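Local structure of putative DNA-binding protein (Salmonella choleraesuis, 2HX0) at residues Leu23-Gln29 against Val114-Leu120; Gln43-Ile49 against Leu81-Leu87. The protein probably binds DNA and carries a magnesium ion held by histidine side chains. The protein carries 2 engineered substitutions. All coordinates share one frame; numbering follows the deposited sequence.

Contact 1: Leu23-Gln29 against Val114-Leu120; sequences LRLLPGQ and VRTTLEL. Unlike the reference sequence in segment 23-29: Leu23 (reference Phe).
Leu23 and Leu25 pair antiparallel with Leu120 and Leu118, and backbone bonds join both pairs; Leu25 N reaches Leu118 O at 2.8 Å, whereas the return bond from Leu118 N to Leu25 O is weak. Past Leu25 the chain makes a type II turn from Leu26 to Gln29, with Gly28 at positive phi. Both ends of Val114 hold this turn: Gly28 N donates to Val114 O (2.9 Å) and Val114 N to Gln29 O (2.8 Å). Inside the turn, Gln29 OE1 accepts Leu26 N from above its amide plane.

The polar side-chain contact is made by Arg24. Its CG lies anti to the backbone N (chi1 -179°) and the chain bends at chi2, bringing NE to Thr117 OG1 (2.9 Å) and NH2 to Thr116 O (3.0 Å), the latter in the guanidinium plane. Leu26 CD2 lies over one face of that group.

On the apolar face Leu25 lies alongside Leu118, CD1 to CD2 3.8 Å, and its CG meets Leu120 CD1. Leu23, Leu25 and Leu120 pack against helix 31-42, while strand 47-56 flanks 113-124 on its other edge. Glu119 turns to the second subunit, bonding its Thr84, His91 and Arg132.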
ATOM      1  N   LEU A  23      11.072   5.009   9.707  1.00 11.34           N
ATOM      2  CA  LEU A  23      11.144   4.871  11.152  1.00 12.75           C
ATOM      3  C   LEU A  23      10.650   3.522  11.616  1.00 11.72           C
ATOM      4  O   LEU A  23       9.938   2.824  10.899  1.00 12.10           O
ATOM      5  CB  LEU A  23      10.349   5.976  11.845  1.00 21.85           C
ATOM      6  CG  LEU A  23       8.856   6.097  11.540  1.00 21.50           C
ATOM      7  CD1 LEU A  23       8.137   6.718  12.735  1.00 25.15           C
ATOM      8  CD2 LEU A  23       8.653   6.936  10.286  1.00 25.26           C
ATOM      9  N   ARG A  24      11.052   3.153  12.824  1.00 10.37           N
ATOM     10  CA  ARG A  24      10.643   1.885  13.394  1.00 10.98           C
ATOM     11  C   ARG A  24      10.099   2.122  14.789  1.00  9.99           C
ATOM     12  O   ARG A  24      10.772   2.731  15.621  1.00 12.67           O
ATOM     13  CB  ARG A  24      11.830   0.932  13.482  1.00 12.43           C
ATOM     14  CG  ARG A  24      11.451  -0.416  14.055  1.00 13.71           C
ATOM     15  CD  ARG A  24      12.387  -0.838  15.164  1.00 13.76           C
ATOM     16  NE  ARG A  24      11.808  -1.932  15.939  1.00 12.07           N
ATOM     17  CZ  ARG A  24      12.363  -2.458  17.024  1.00 11.57           C
ATOM     18  NH1 ARG A  24      13.524  -1.995  17.472  1.00 12.16           N
ATOM     19  NH2 ARG A  24      11.755  -3.446  17.666  1.00 12.21           N
ATOM     20  N   LEU A  25       8.885   1.646  15.046  1.00 10.37           N
ATOM     21  CA  LEU A  25       8.284   1.803  16.365  1.00 10.65           C
ATOM     22  C   LEU A  25       8.652   0.598  17.221  1.00 11.17           C
ATOM     23  O   LEU A  25       8.900  -0.494  16.703  1.00 11.20           O
ATOM     24  CB  LEU A  25       6.769   1.942  16.253  1.00  9.67           C
ATOM     25  CG  LEU A  25       6.283   3.112  15.382  1.00 11.54           C
ATOM     26  CD1 LEU A  25       4.778   3.245  15.539  1.00 11.66           C
ATOM     27  CD2 LEU A  25       6.973   4.417  15.791  1.00 10.61           C
ATOM     28  N   LEU A  26       8.676   0.809  18.532  1.00 12.10           N
ATOM     29  CA  LEU A  26       9.066  -0.225  19.484  1.00 12.44           C
ATOM     30  C   LEU A  26       7.922  -0.974  20.161  1.00 11.50           C
ATOM     31  O   LEU A  26       6.792  -0.497  20.210  1.00 11.66           O
ATOM     32  CB  LEU A  26       9.945   0.399  20.571  1.00 14.29           C
ATOM     33  CG  LEU A  26      11.156   1.216  20.119  1.00 18.40           C
ATOM     34  CD1 LEU A  26      11.893   1.743  21.344  1.00 18.67           C
ATOM     35  CD2 LEU A  26      12.073   0.358  19.271  1.00 19.44           C
ATOM     36  N   PRO A  27       8.217  -2.166  20.703  1.00 13.43           N
ATOM     37  CA  PRO A  27       7.202  -2.971  21.386  1.00 13.73           C
ATOM     38  C   PRO A  27       6.497  -2.164  22.477  1.00 13.59           C
ATOM     39  O   PRO A  27       7.137  -1.415  23.221  1.00 14.02           O
ATOM     40  CB  PRO A  27       8.016  -4.123  21.961  1.00 14.39           C
ATOM     41  CG  PRO A  27       9.078  -4.322  20.917  1.00 14.55           C
ATOM     42  CD  PRO A  27       9.496  -2.898  20.618  1.00 12.97           C
ATOM     43  N   GLY A  28       5.177  -2.307  22.550  1.00 13.95           N
ATOM     44  CA  GLY A  28       4.409  -1.610  23.565  1.00 14.79           C
ATOM     45  C   GLY A  28       3.928  -0.218  23.221  1.00 15.39           C
ATOM     46  O   GLY A  28       3.029   0.306  23.880  1.00 17.51           O
ATOM     47  N   GLN A  29       4.506   0.393  22.194  1.00 13.29           N
ATOM     48  CA  GLN A  29       4.090   1.737  21.824  1.00 12.57           C
ATOM     49  C   GLN A  29       2.753   1.725  21.092  1.00 13.25           C
ATOM     50  O   GLN A  29       2.429   0.783  20.363  1.00 14.47           O
ATOM     51  CB  GLN A  29       5.160   2.415  20.959  1.00 12.54           C
ATOM     52  CG  GLN A  29       6.511   2.591  21.655  1.00 11.19           C
ATOM     53  CD  GLN A  29       7.474   3.448  20.855  1.00 13.77           C
ATOM     54  OE1 GLN A  29       7.689   3.214  19.666  1.00 14.97           O
ATOM     55  NE2 GLN A  29       8.067   4.443  21.506  1.00 14.28           N
ATOM     56  N   VAL A 114       2.066  -1.845  19.336  1.00 11.18           N
ATOM     57  CA  VAL A 114       3.095  -2.630  18.661  1.00 10.96           C
ATOM     58  C   VAL A 114       3.471  -3.887  19.440  1.00 11.90           C
ATOM     59  O   VAL A 114       3.637  -3.854  20.663  1.00 12.79           O
ATOM     60  CB  VAL A 114       4.363  -1.770  18.445  1.00 12.55           C
ATOM     61  CG1 VAL A 114       5.454  -2.583  17.760  1.00 12.05           C
ATOM     62  CG2 VAL A 114       4.012  -0.554  17.608  1.00 12.84           C
ATOM     63  N   ARG A 115       3.614  -5.001  18.727  1.00 12.04           N
ATOM     64  CA  ARG A 115       3.986  -6.256  19.365  1.00 13.29           C
ATOM     65  C   ARG A 115       5.506  -6.390  19.361  1.00 13.96           C
ATOM     66  O   ARG A 115       6.138  -6.332  20.415  1.00 16.46           O
ATOM     67  CB  ARG A 115       3.333  -7.437  18.635  1.00 15.95           C
ATOM     68  CG  ARG A 115       3.523  -8.782  19.327  1.00 18.66           C
ATOM     69  CD  ARG A 115       2.354  -9.711  19.030  1.00 23.03           C
ATOM     70  NE  ARG A 115       2.180  -9.964  17.601  1.00 25.18           N
ATOM     71  CZ  ARG A 115       2.966 -10.757  16.879  1.00 24.80           C
ATOM     72  NH1 ARG A 115       3.987 -11.384  17.451  1.00 26.42           N
ATOM     73  NH2 ARG A 115       2.732 -10.925  15.583  1.00 23.83           N
ATOM     74  N   THR A 116       6.092  -6.553  18.178  1.00 13.53           N
ATOM     75  CA  THR A 116       7.541  -6.669  18.074  1.00 13.18           C
ATOM     76  C   THR A 116       8.135  -5.478  17.331  1.00 12.60           C
ATOM     77  O   THR A 116       9.250  -5.052  17.631  1.00 13.76           O
ATOM     78  CB  THR A 116       7.977  -7.964  17.343  1.00 16.99           C
ATOM     79  OG1 THR A 116       7.498  -7.945  15.994  1.00 16.58           O
ATOM     80  CG2 THR A 116       7.433  -9.188  18.063  1.00 17.45           C
ATOM     81  N   THR A 117       7.392  -4.925  16.378  1.00 11.71           N
ATOM     82  CA  THR A 117       7.906  -3.800  15.606  1.00 11.75           C
ATOM     83  C   THR A 117       6.859  -3.240  14.648  1.00 10.03           C
ATOM     84  O   THR A 117       5.857  -3.884  14.354  1.00 11.56           O
ATOM     85  CB  THR A 117       9.123  -4.247  14.742  1.00 11.84           C
ATOM     86  OG1 THR A 117       9.800  -3.100  14.214  1.00 12.61           O
ATOM     87  CG2 THR A 117       8.651  -5.096  13.563  1.00 14.12           C
ATOM     88  N   LEU A 118       7.092  -2.021  14.183  1.00 10.55           N
ATOM     89  CA  LEU A 118       6.236  -1.417  13.168  1.00 10.07           C
ATOM     90  C   LEU A 118       7.191  -0.581  12.333  1.00  8.97           C
ATOM     91  O   LEU A 118       7.741   0.410  12.808  1.00 12.16           O
ATOM     92  CB  LEU A 118       5.129  -0.538  13.754  1.00 10.87           C
ATOM     93  CG  LEU A 118       4.112  -0.230  12.641  1.00 11.01           C
ATOM     94  CD1 LEU A 118       3.342  -1.507  12.298  1.00 13.54           C
ATOM     95  CD2 LEU A 118       3.151   0.863  13.074  1.00 12.91           C
ATOM     96  N   GLU A 119       7.415  -1.011  11.094  1.00  8.57           N
ATOM     97  CA  GLU A 119       8.319  -0.321  10.182  1.00  9.34           C
ATOM     98  C   GLU A 119       7.484   0.548   9.266  1.00  8.56           C
ATOM     99  O   GLU A 119       6.531   0.074   8.661  1.00 11.22           O
ATOM    100  CB  GLU A 119       9.109  -1.343   9.372  1.00  9.68           C
ATOM    101  CG  GLU A 119      10.083  -2.158  10.219  1.00 13.91           C
ATOM    102  CD  GLU A 119      10.694  -3.325   9.464  1.00 14.22           C
ATOM    103  OE1 GLU A 119      10.941  -3.191   8.247  1.00 17.75           O
ATOM    104  OE2 GLU A 119      10.945  -4.375  10.095  1.00 17.14           O
ATOM    105  N   LEU A 120       7.855   1.818   9.163  1.00  9.69           N
ATOM    106  CA  LEU A 120       7.096   2.752   8.352  1.00  9.63           C
ATOM    107  C   LEU A 120       7.928   3.625   7.436  1.00  7.92           C
ATOM    108  O   LEU A 120       9.029   4.038   7.785  1.00  9.84           O
ATOM    109  CB  LEU A 120       6.305   3.699   9.260  1.00 16.66           C
ATOM    110  CG  LEU A 120       5.189   3.188  10.163  1.00 17.04           C
ATOM    111  CD1 LEU A 120       5.186   3.977  11.462  1.00 21.35           C
ATOM    112  CD2 LEU A 120       3.856   3.328   9.443  1.00 19.27           C
TER

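Contact 2: Gln43-Ile49 against Leu81-Leu87; sequences QLRAAWI and LNGTLEL. Engineered in segment 43-49: Arg45 (natural residue His).
Strands 47-56 and 75-86 are antiparallel neighbours in the main sheet of the PCC domain, and this contact joins the start of the first to the end of the second. Ala47 and Leu85 form a hydrogen-bonded pair, with Leu85 N to Ala47 O at 2.9 Å and Ala47 N to Leu85 O at 3.0 Å. The two bonds differ in approach: Leu85 N comes from above the carbonyl plane of Ala47, whereas Ala47 N lies almost in line with the C=O of Leu85. Ile49 N donates to Gly83 O (3.0 Å), so that the non-hydrogen-bonded pair Trp48 and Thr84 lies between this bond and those of Ala47 and Leu85. Beyond it, one water links the strands, donating to Ile49 O and Asn82 OD1 and accepting from Gly83 N (2.9 Å).

On the face of Ala47 and Leu85, Leu85 holds CG between its backbone N and carbonyl carbon (chi1 65°), which lays CD2 over the backbone of Ala47 and Trp48. There CD2 meets Ala47 CB and, at about a right angle between the side chains, Ile49 CD1 (3.9 Å). Ile49 CG2 presses on Leu81 O at 3.2 Å.

At the other end Leu87 packs against both Gln43, the residue closing helix 31-42 in a Schellman motif, and the engineered Arg45. The bent Arg45 chain sets its CD against Leu87 CD1 (3.3 Å), and Leu87 N makes a weak bond to Leu44 O.

Strand 113-124 flanks 47-56, and strand 89-97 flanks 75-86. Arg132 of strand 128-134 binds Glu86 and Thr84, and Thr84 OG1 also bonds Glu119 of the third subunit. Trp48 too meets that subunit, its NE1 bonded to Ala50 O and its ring against Phe20.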
ATOM      1  N   GLN A  43       6.937  18.615  11.828  1.00 13.96           N
ATOM      2  CA  GLN A  43       5.971  19.589  11.334  1.00 14.42           C
ATOM      3  C   GLN A  43       5.466  19.226   9.941  1.00 14.87           C
ATOM      4  O   GLN A  43       5.451  20.056   9.033  1.00 15.40           O
ATOM      5  CB  GLN A  43       6.594  20.987  11.320  1.00 18.67           C
ATOM      6  CG  GLN A  43       6.874  21.539  12.712  1.00 19.64           C
ATOM      7  CD  GLN A  43       5.602  21.815  13.489  1.00 21.26           C
ATOM      8  OE1 GLN A  43       4.831  22.710  13.141  1.00 26.06           O
ATOM      9  NE2 GLN A  43       5.367  21.038  14.539  1.00 20.42           N
ATOM     10  N   LEU A  44       5.053  17.976   9.779  1.00 13.38           N
ATOM     11  CA  LEU A  44       4.543  17.508   8.495  1.00 11.59           C
ATOM     12  C   LEU A  44       3.160  18.106   8.235  1.00 12.45           C
ATOM     13  O   LEU A  44       2.279  18.049   9.095  1.00 13.96           O
ATOM     14  CB  LEU A  44       4.477  15.979   8.489  1.00 10.60           C
ATOM     15  CG  LEU A  44       5.804  15.272   8.800  1.00 12.19           C
ATOM     16  CD1 LEU A  44       5.624  13.761   8.661  1.00 12.01           C
ATOM     17  CD2 LEU A  44       6.897  15.776   7.864  1.00 11.85           C
ATOM     18  N   ARG A  45       2.972  18.665   7.042  1.00  9.96           N
ATOM     19  CA  ARG A  45       1.705  19.298   6.684  1.00 10.62           C
ATOM     20  C   ARG A  45       0.893  18.573   5.612  1.00  8.84           C
ATOM     21  O   ARG A  45      -0.265  18.910   5.388  1.00  9.67           O
ATOM     22  CB  ARG A  45       1.939  20.739   6.210  1.00 13.50           C
ATOM     23  CG  ARG A  45       2.686  21.640   7.188  1.00 18.20           C
ATOM     24  CD  ARG A  45       1.973  21.755   8.521  1.00 22.41           C
ATOM     25  NE  ARG A  45       0.637  22.332   8.405  1.00 26.37           N
ATOM     26  CZ  ARG A  45       0.385  23.601   8.096  1.00 28.82           C
ATOM     27  NH1 ARG A  45      -0.871  24.023   8.015  1.00 30.76           N
ATOM     28  NH2 ARG A  45       1.382  24.448   7.871  1.00 30.62           N
ATOM     29  N   ALA A  46       1.489  17.590   4.948  1.00 10.43           N
ATOM     30  CA  ALA A  46       0.780  16.851   3.900  1.00  8.90           C
ATOM     31  C   ALA A  46       1.465  15.506   3.703  1.00 10.02           C
ATOM     32  O   ALA A  46       2.189  15.303   2.730  1.00 11.44           O
ATOM     33  CB  ALA A  46       0.801  17.642   2.605  1.00 10.31           C
ATOM     34  N   ALA A  47       1.212  14.581   4.620  1.00  8.53           N
ATOM     35  CA  ALA A  47       1.862  13.286   4.569  1.00  7.65           C
ATOM     36  C   ALA A  47       0.920  12.120   4.323  1.00  7.39           C
ATOM     37  O   ALA A  47      -0.298  12.258   4.405  1.00  8.67           O
ATOM     38  CB  ALA A  47       2.642  13.061   5.875  1.00 11.25           C
ATOM     39  N   TRP A  48       1.501  10.971   3.999  1.00  8.47           N
ATOM     40  CA  TRP A  48       0.723   9.760   3.772  1.00  7.68           C
ATOM     41  C   TRP A  48       1.620   8.573   4.086  1.00  7.56           C
ATOM     42  O   TRP A  48       2.844   8.700   4.098  1.00  8.35           O
ATOM     43  CB  TRP A  48       0.214   9.712   2.315  1.00  8.45           C
ATOM     44  CG  TRP A  48       1.125   9.066   1.293  1.00  8.55           C
ATOM     45  CD1 TRP A  48       1.068   7.779   0.839  1.00  7.48           C
ATOM     46  CD2 TRP A  48       2.185   9.699   0.568  1.00  8.01           C
ATOM     47  NE1 TRP A  48       2.024   7.572  -0.127  1.00  9.21           N
ATOM     48  CE2 TRP A  48       2.725   8.735  -0.312  1.00  7.05           C
ATOM     49  CE3 TRP A  48       2.733  10.989   0.578  1.00  8.34           C
ATOM     50  CZ2 TRP A  48       3.786   9.021  -1.180  1.00  7.77           C
ATOM     51  CZ3 TRP A  48       3.788  11.274  -0.283  1.00  8.53           C
ATOM     52  CH2 TRP A  48       4.303  10.291  -1.151  1.00  8.31           C
ATOM     53  N   ILE A  49       1.014   7.429   4.379  1.00  7.57           N
ATOM     54  CA  ILE A  49       1.799   6.238   4.680  1.00  7.77           C
ATOM     55  C   ILE A  49       2.173   5.595   3.351  1.00  8.14           C
ATOM     56  O   ILE A  49       1.310   5.087   2.634  1.00 10.53           O
ATOM     57  CB  ILE A  49       0.994   5.223   5.507  1.00  8.51           C
ATOM     58  CG1 ILE A  49       0.370   5.911   6.724  1.00  9.97           C
ATOM     59  CG2 ILE A  49       1.915   4.091   5.946  1.00  7.95           C
ATOM     60  CD1 ILE A  49       1.333   6.575   7.749  1.00 18.39           C
ATOM     61  N   LEU A  81      -1.377  -0.457   6.221  1.00 10.25           N
ATOM     62  CA  LEU A  81      -1.757   0.712   6.991  1.00 10.51           C
ATOM     63  C   LEU A  81      -1.683   1.802   5.942  1.00 10.31           C
ATOM     64  O   LEU A  81      -0.604   2.140   5.460  1.00 11.80           O
ATOM     65  CB  LEU A  81      -0.751   0.981   8.112  1.00 18.58           C
ATOM     66  CG  LEU A  81      -0.966   2.318   8.824  1.00 22.39           C
ATOM     67  CD1 LEU A  81      -2.324   2.323   9.493  1.00 25.86           C
ATOM     68  CD2 LEU A  81       0.142   2.537   9.842  1.00 25.35           C
ATOM     69  N   ASN A  82      -2.839   2.327   5.566  1.00 10.33           N
ATOM     70  CA  ASN A  82      -2.896   3.343   4.531  1.00 11.23           C
ATOM     71  C   ASN A  82      -3.633   4.586   4.960  1.00 10.57           C
ATOM     72  O   ASN A  82      -4.483   4.554   5.848  1.00 12.43           O
ATOM     73  CB  ASN A  82      -3.566   2.771   3.281  1.00 18.62           C
ATOM     74  CG  ASN A  82      -2.662   1.828   2.517  1.00 23.02           C
ATOM     75  OD1 ASN A  82      -1.630   2.239   1.982  1.00 26.30           O
ATOM     76  ND2 ASN A  82      -3.040   0.558   2.462  1.00 24.50           N
ATOM     77  N   GLY A  83      -3.302   5.695   4.320  1.00  9.69           N
ATOM     78  CA  GLY A  83      -3.980   6.921   4.658  1.00 10.46           C
ATOM     79  C   GLY A  83      -3.085   8.130   4.702  1.00  9.36           C
ATOM     80  O   GLY A  83      -1.871   8.050   4.497  1.00  9.80           O
ATOM     81  N   THR A  84      -3.713   9.259   4.990  1.00 10.31           N
ATOM     82  CA  THR A  84      -3.048  10.541   5.055  1.00 10.49           C
ATOM     83  C   THR A  84      -2.959  11.022   6.489  1.00 10.62           C
ATOM     84  O   THR A  84      -3.705  10.571   7.353  1.00 12.24           O
ATOM     85  CB  THR A  84      -3.846  11.575   4.249  1.00 10.30           C
ATOM     86  OG1 THR A  84      -5.214  11.568   4.696  1.00 12.51           O
ATOM     87  CG2 THR A  84      -3.805  11.238   2.766  1.00 10.96           C
ATOM     88  N   LEU A  85      -2.028  11.926   6.749  1.00 10.18           N
ATOM     89  CA  LEU A  85      -1.899  12.483   8.081  1.00 11.30           C
ATOM     90  C   LEU A  85      -1.174  13.808   7.990  1.00 11.90           C
ATOM     91  O   LEU A  85      -0.396  14.044   7.065  1.00 12.62           O
ATOM     92  CB  LEU A  85      -1.170  11.517   9.029  1.00 14.14           C
ATOM     93  CG  LEU A  85       0.289  11.119   8.816  1.00 12.63           C
ATOM     94  CD1 LEU A  85       0.743  10.286  10.003  1.00 15.39           C
ATOM     95  CD2 LEU A  85       0.451  10.337   7.523  1.00 14.02           C
ATOM     96  N   GLU A  86      -1.466  14.688   8.940  1.00 10.73           N
ATOM     97  CA  GLU A  86      -0.850  15.999   8.971  1.00 13.70           C
ATOM     98  C   GLU A  86      -0.903  16.569  10.384  1.00 13.35           C
ATOM     99  O   GLU A  86      -1.400  15.916  11.296  1.00 12.83           O
ATOM    100  CB  GLU A  86      -1.538  16.932   7.967  1.00 15.90           C
ATOM    101  CG  GLU A  86      -3.000  17.273   8.252  1.00 17.84           C
ATOM    102  CD  GLU A  86      -3.986  16.197   7.835  1.00 19.59           C
ATOM    103  OE1 GLU A  86      -3.633  15.311   7.024  1.00 21.17           O
ATOM    104  OE2 GLU A  86      -5.140  16.255   8.308  1.00 20.92           O
ATOM    105  N   LEU A  87      -0.392  17.783  10.562  1.00 18.54           N
ATOM    106  CA  LEU A  87      -0.350  18.406  11.884  1.00 19.93           C
ATOM    107  C   LEU A  87      -1.557  18.230  12.799  1.00 20.70           C
ATOM    108  O   LEU A  87      -1.395  17.840  13.954  1.00 22.77           O
ATOM    109  CB  LEU A  87      -0.034  19.899  11.764  1.00 24.43           C
ATOM    110  CG  LEU A  87       1.441  20.286  11.599  1.00 27.88           C
ATOM    111  CD1 LEU A  87       1.576  21.788  11.788  1.00 28.48           C
ATOM    112  CD2 LEU A  87       2.301  19.559  12.625  1.00 29.45           C
TER
HETATM  113  O   HOH W   1      -1.317   5.183   2.221  1.00 13.87           O

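Overall arrangement
The two contacts lie in the same antiparallel sheet, their centres about 18 Å apart. Contact 1 pairs the edge strand 15-25 with 113-124, and contact 2 pairs 47-56 with 75-86; because 113-124 adjoins 47-56, the four strands run side by side. Along the chain contact 2 is nested inside the loop that contact 1 closes; in the sheet 113-124 sits between 15-25 and 47-56. Leu120 CD2 touches Leu81 CD2 (3.8 Å) and Ile49 CG2, joining the two apolar clusters. Both contacts also reach a neighbouring subunit, so each contributes to the assembly of three chains.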